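Local structure of protein HRI1 (Saccharomyces cerevisiae, 3RBY) at residues P3-P15 and V124-S136. The protein is of unknown function and non-essential, but interacts with HRR25 and may interact with SEC72. Numbering follows the deposited sequence.
Sequences PALLKRLLFQVGP and VSFREMWQPVDPS. Unlike the reference sequence in segment 124-136: Met129 (reference Leu).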
loop_
_atom_site.group_PDB
_atom_site.type_symbol
_atom_site.label_atom_id
_atom_site.label_comp_id
_atom_site.label_asym_id
_atom_site.label_seq_id
_atom_site.Cartn_x
_atom_site.Cartn_y
_atom_site.Cartn_z
ATOM N N PRO A 3 18.516 2.816 4.937
ATOM C CA PRO A 3 17.783 3.824 4.164
ATOM C C PRO A 3 16.294 3.437 4.068
ATOM O O PRO A 3 15.902 2.308 4.414
ATOM C CB PRO A 3 18.444 3.747 2.790
ATOM C CG PRO A 3 18.864 2.300 2.672
ATOM C CD PRO A 3 19.221 1.852 4.072
ATOM N N ALA A 4 15.465 4.374 3.630
ATOM C CA ALA A 4 14.042 4.118 3.519
ATOM C C ALA A 4 13.502 4.610 2.178
ATOM O O ALA A 4 13.907 5.677 1.671
ATOM C CB ALA A 4 13.298 4.770 4.674
ATOM N N LEU A 5 12.597 3.819 1.610
ATOM C CA LEU A 5 11.877 4.179 0.395
ATOM C C LEU A 5 10.387 4.064 0.704
ATOM O O LEU A 5 9.886 2.963 0.926
ATOM C CB LEU A 5 12.222 3.186 -0.713
ATOM C CG LEU A 5 12.361 3.627 -2.173
ATOM C CD1 LEU A 5 11.880 2.532 -3.114
ATOM C CD2 LEU A 5 11.639 4.921 -2.454
ATOM N N LEU A 6 9.670 5.181 0.728
ATOM C CA LEU A 6 8.227 5.127 0.983
ATOM C C LEU A 6 7.347 5.568 -0.197
ATOM O O LEU A 6 7.635 6.560 -0.874
ATOM C CB LEU A 6 7.869 5.920 2.237
ATOM C CG LEU A 6 8.687 5.415 3.430
ATOM C CD1 LEU A 6 9.899 6.306 3.610
ATOM C CD2 LEU A 6 7.855 5.363 4.714
ATOM N N LYS A 7 6.272 4.816 -0.424
ATOM C CA LYS A 7 5.318 5.100 -1.486
ATOM C C LYS A 7 4.091 5.724 -0.831
ATOM O O LYS A 7 3.552 5.164 0.136
ATOM C CB LYS A 7 4.946 3.808 -2.199
ATOM C CG LYS A 7 4.218 4.001 -3.517
ATOM C CD LYS A 7 2.701 4.078 -3.338
ATOM C CE LYS A 7 2.042 4.582 -4.638
ATOM N NZ LYS A 7 0.553 4.705 -4.533
ATOM N N ARG A 8 3.668 6.898 -1.300
ATOM C CA ARG A 8 2.511 7.524 -0.669
ATOM C C ARG A 8 1.229 6.832 -1.126
ATOM O O ARG A 8 1.066 6.555 -2.316
ATOM C CB ARG A 8 2.439 9.031 -0.938
ATOM C CG ARG A 8 1.332 9.677 -0.130
ATOM C CD ARG A 8 1.518 11.163 0.106
ATOM N NE ARG A 8 1.471 11.967 -1.117
ATOM C CZ ARG A 8 0.358 12.262 -1.768
ATOM N NH1 ARG A 8 -0.793 11.785 -1.322
ATOM N NH2 ARG A 8 0.383 13.008 -2.871
ATOM N N LEU A 9 0.341 6.558 -0.163
ATOM C CA LEU A 9 -0.914 5.830 -0.387
ATOM C C LEU A 9 -2.116 6.761 -0.440
ATOM O O LEU A 9 -3.101 6.466 -1.120
ATOM C CB LEU A 9 -1.153 4.808 0.727
ATOM C CG LEU A 9 -0.111 3.699 0.839
ATOM C CD1 LEU A 9 -0.336 2.862 2.111
ATOM C CD2 LEU A 9 -0.128 2.834 -0.423
ATOM N N LEU A 10 -2.052 7.860 0.309
ATOM C CA LEU A 10 -3.095 8.874 0.245
ATOM C C LEU A 10 -2.635 10.191 0.827
ATOM O O LEU A 10 -1.747 10.225 1.686
ATOM C CB LEU A 10 -4.390 8.413 0.935
ATOM C CG LEU A 10 -4.500 8.484 2.456
ATOM C CD1 LEU A 10 -4.820 9.909 2.930
ATOM C CD2 LEU A 10 -5.577 7.524 2.932
ATOM N N PHE A 11 -3.259 11.260 0.340
ATOM C CA PHE A 11 -3.104 12.624 0.832
ATOM C C PHE A 11 -4.505 13.096 1.242
ATOM O O PHE A 11 -5.478 12.858 0.516
ATOM C CB PHE A 11 -2.582 13.515 -0.303
ATOM C CG PHE A 11 -2.168 14.894 0.134
ATOM C CD1 PHE A 11 -1.863 15.159 1.462
ATOM C CD2 PHE A 11 -2.089 15.930 -0.784
ATOM C CE1 PHE A 11 -1.488 16.434 1.867
ATOM C CE2 PHE A 11 -1.709 17.211 -0.384
ATOM C CZ PHE A 11 -1.412 17.459 0.946
ATOM N N GLN A 12 -4.633 13.757 2.388
ATOM C CA GLN A 12 -5.954 14.219 2.806
ATOM C C GLN A 12 -5.909 15.564 3.523
ATOM O O GLN A 12 -5.282 15.679 4.590
ATOM C CB GLN A 12 -6.627 13.171 3.707
ATOM C CG GLN A 12 -7.952 13.630 4.318
ATOM C CD GLN A 12 -8.627 12.557 5.171
ATOM O OE1 GLN A 12 -9.602 12.829 5.869
ATOM N NE2 GLN A 12 -8.109 11.338 5.118
ATOM N N VAL A 13 -6.564 16.579 2.949
ATOM C CA VAL A 13 -6.697 17.864 3.645
ATOM C C VAL A 13 -8.143 18.185 4.028
ATOM O O VAL A 13 -8.393 19.076 4.843
ATOM C CB VAL A 13 -6.092 19.061 2.867
ATOM C CG1 VAL A 13 -4.738 18.694 2.279
ATOM C CG2 VAL A 13 -7.059 19.545 1.791
ATOM N N GLY A 14 -9.095 17.470 3.448
ATOM C CA GLY A 14 -10.474 17.682 3.836
ATOM C C GLY A 14 -11.048 16.479 4.553
ATOM O O GLY A 14 -10.312 15.707 5.166
ATOM N N PRO A 15 -12.375 16.322 4.484
ATOM C CA PRO A 15 -13.025 15.054 4.833
ATOM C C PRO A 15 -12.771 13.978 3.763
ATOM O O PRO A 15 -13.148 12.823 3.968
ATOM C CB PRO A 15 -14.515 15.426 4.874
ATOM C CG PRO A 15 -14.632 16.642 3.993
ATOM C CD PRO A 15 -13.344 17.391 4.175
ATOM N N VAL A 124 -4.243 24.761 7.910
ATOM C CA VAL A 124 -4.824 23.564 7.321
ATOM C C VAL A 124 -4.057 22.325 7.800
ATOM O O VAL A 124 -2.861 22.170 7.533
ATOM C CB VAL A 124 -4.775 23.623 5.780
ATOM C CG1 VAL A 124 -5.515 22.427 5.166
ATOM C CG2 VAL A 124 -5.354 24.951 5.276
ATOM N N SER A 125 -4.753 21.450 8.513
ATOM C CA SER A 125 -4.179 20.190 8.942
ATOM C C SER A 125 -4.239 19.190 7.783
ATOM O O SER A 125 -5.195 19.182 6.988
ATOM C CB SER A 125 -4.944 19.647 10.146
ATOM O OG SER A 125 -6.162 19.038 9.734
ATOM N N PHE A 126 -3.207 18.359 7.671
ATOM C CA PHE A 126 -3.148 17.352 6.615
ATOM C C PHE A 126 -2.765 15.988 7.166
ATOM O O PHE A 126 -2.235 15.868 8.288
ATOM C CB PHE A 126 -2.149 17.751 5.516
ATOM C CG PHE A 126 -0.708 17.729 5.961
ATOM C CD1 PHE A 126 -0.109 18.869 6.498
ATOM C CD2 PHE A 126 0.053 16.572 5.836
ATOM C CE1 PHE A 126 1.228 18.850 6.911
ATOM C CE2 PHE A 126 1.386 16.543 6.243
ATOM C CZ PHE A 126 1.975 17.682 6.781
ATOM N N ARG A 127 -3.041 14.961 6.368
ATOM C CA ARG A 127 -2.589 13.616 6.681
ATOM C C ARG A 127 -2.130 12.892 5.429
ATOM O O ARG A 127 -2.732 13.003 4.367
ATOM C CB ARG A 127 -3.654 12.790 7.407
ATOM C CG ARG A 127 -3.393 11.289 7.301
ATOM C CD ARG A 127 -4.228 10.488 8.280
ATOM N NE ARG A 127 -5.552 11.066 8.457
ATOM C CZ ARG A 127 -6.099 11.287 9.644
ATOM N NH1 ARG A 127 -7.309 11.825 9.732
ATOM N NH2 ARG A 127 -5.433 10.958 10.746
ATOM N N GLU A 128 -1.047 12.144 5.573
ATOM C CA GLU A 128 -0.529 11.349 4.483
ATOM C C GLU A 128 -0.217 9.973 4.998
ATOM O O GLU A 128 0.375 9.828 6.064
ATOM C CB GLU A 128 0.721 11.998 3.897
ATOM C CG GLU A 128 0.371 13.121 2.965
ATOM C CD GLU A 128 1.539 14.018 2.662
ATOM O OE1 GLU A 128 1.794 14.924 3.481
ATOM O OE2 GLU A 128 2.198 13.828 1.616
ATOM N N MET A 129 -0.629 8.962 4.241
ATOM C CA MET A 129 -0.334 7.588 4.598
ATOM C C MET A 129 0.792 7.060 3.723
ATOM O O MET A 129 0.779 7.242 2.496
ATOM C CB MET A 129 -1.586 6.735 4.456
ATOM C CG MET A 129 -1.870 5.845 5.659
ATOM S SD MET A 129 -1.997 6.790 7.180
ATOM C CE MET A 129 -3.013 8.101 6.581
ATOM N N TRP A 130 1.759 6.402 4.363
ATOM C CA TRP A 130 2.961 5.947 3.673
ATOM C C TRP A 130 3.199 4.456 3.789
ATOM O O TRP A 130 3.105 3.878 4.880
ATOM C CB TRP A 130 4.217 6.674 4.184
ATOM C CG TRP A 130 4.183 8.135 3.936
ATOM C CD1 TRP A 130 3.702 9.097 4.781
ATOM C CD2 TRP A 130 4.618 8.818 2.751
ATOM N NE1 TRP A 130 3.825 10.338 4.199
ATOM C CE2 TRP A 130 4.378 10.199 2.954
ATOM C CE3 TRP A 130 5.194 8.402 1.545
ATOM C CZ2 TRP A 130 4.695 11.162 1.995
ATOM C CZ3 TRP A 130 5.502 9.354 0.594
ATOM C CH2 TRP A 130 5.260 10.722 0.826
ATOM N N GLN A 131 3.557 3.866 2.648
ATOM C CA GLN A 131 3.894 2.464 2.568
ATOM C C GLN A 131 5.411 2.273 2.380
ATOM O O GLN A 131 5.965 2.622 1.333
ATOM C CB GLN A 131 3.153 1.812 1.398
ATOM C CG GLN A 131 3.561 0.358 1.202
ATOM C CD GLN A 131 3.066 -0.525 2.333
ATOM O OE1 GLN A 131 1.858 -0.782 2.439
ATOM N NE2 GLN A 131 3.984 -0.982 3.194
ATOM N N PRO A 132 6.088 1.733 3.404
ATOM C CA PRO A 132 7.496 1.366 3.216
ATOM C C PRO A 132 7.568 0.224 2.226
ATOM O O PRO A 132 6.778 -0.738 2.288
ATOM C CB PRO A 132 7.935 0.871 4.607
ATOM C CG PRO A 132 6.897 1.449 5.567
ATOM C CD PRO A 132 5.618 1.503 4.783
ATOM N N VAL A 133 8.545 0.316 1.341
ATOM C CA VAL A 133 8.661 -0.592 0.223
ATOM C C VAL A 133 10.124 -1.092 0.176
ATOM O O VAL A 133 11.015 -0.477 0.783
ATOM C CB VAL A 133 8.149 0.164 -1.042
ATOM C CG1 VAL A 133 9.241 0.453 -2.045
ATOM C CG2 VAL A 133 6.956 -0.552 -1.667
ATOM N N ASP A 134 10.377 -2.212 -0.494
ATOM C CA ASP A 134 11.711 -2.823 -0.469
ATOM C C ASP A 134 12.518 -2.339 -1.664
ATOM O O ASP A 134 12.260 -2.749 -2.805
ATOM C CB ASP A 134 11.615 -4.351 -0.476
ATOM C CG ASP A 134 12.988 -5.033 -0.527
ATOM O OD1 ASP A 134 13.987 -4.361 -0.865
ATOM O OD2 ASP A 134 13.066 -6.251 -0.240
ATOM N N PRO A 135 13.498 -1.457 -1.404
ATOM C CA PRO A 135 14.232 -0.752 -2.465
ATOM C C PRO A 135 15.116 -1.665 -3.285
ATOM O O PRO A 135 15.577 -1.266 -4.353
ATOM C CB PRO A 135 15.092 0.268 -1.695
ATOM C CG PRO A 135 15.156 -0.242 -0.299
ATOM C CD PRO A 135 13.848 -0.954 -0.063
ATOM N N SER A 136 15.355 -2.870 -2.791
ATOM C CA SER A 136 16.200 -3.804 -3.519
ATOM C C SER A 136 15.432 -4.591 -4.587
ATOM O O SER A 136 16.033 -5.408 -5.277
ATOM C CB SER A 136 16.931 -4.741 -2.565
ATOM O OG SER A 136 16.023 -5.489 -1.778
HETATM O O HOH W 1 12.275 1.081 3.042
#
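Arg8 and Trp130 face each other as a non-hydrogen-bonded pair in an antiparallel beta sheet, where the first strand of the chain, 4-12, runs beside strand 124-132; in this beta-barrel protein the pairing joins strand 24-27, next to 4-12, to strand 108-114, next to 124-132. At a beta bulge Leu9 N donates to Met129 O (2.8 Å) and Met129 N donates to Leu10 O, so Leu9 and Leu10 together stand against Met129. On one face of the sheet Leu6, Arg8, Phe11, Glu128 and Trp130 gather. Trp130 CG is anti to its carbonyl carbon (chi1 -63°), which carries the indole across to the neighbouring strand; Arg8 CB sits over one face of the six-membered ring, 3.8 Å from its centroid and 24° off the normal, a CH-pi contact. Leu6 CB meets the same ring at CE3 (3.7 Å), its side chain at about a right angle to the indole, while Trp100 stacks on Trp130. Glu128 OE2 lies 3.4 Å from Arg8 NE but well out of the guanidinium plane, and no N-H points at it, so this salt bridge is one of charge alone. The stronger partner of Glu128 OE2 is Arg37, and Arg8 itself pairs with Glu19 and Glu52. Glu128 CG packs on Phe11 CD1 at 3.4 Å. With an alanine in place of Glu128, Arg37 and Arg8 would probably lose a shared carboxylate and Phe11 the packing at its CD1. On the other face, Leu10 and Met129, which replaces the reference leucine, lie side by side, and Leu10 packs on Trp103 of the second subunit. Toward the start of strand 4-12, Leu5 and Val133 lie side by side, with Leu5 CD1 3.5 Å from Val133 CG1, and one water accepts from Leu5 N (3.1 Å) and donates to Val133 O (3.0 Å).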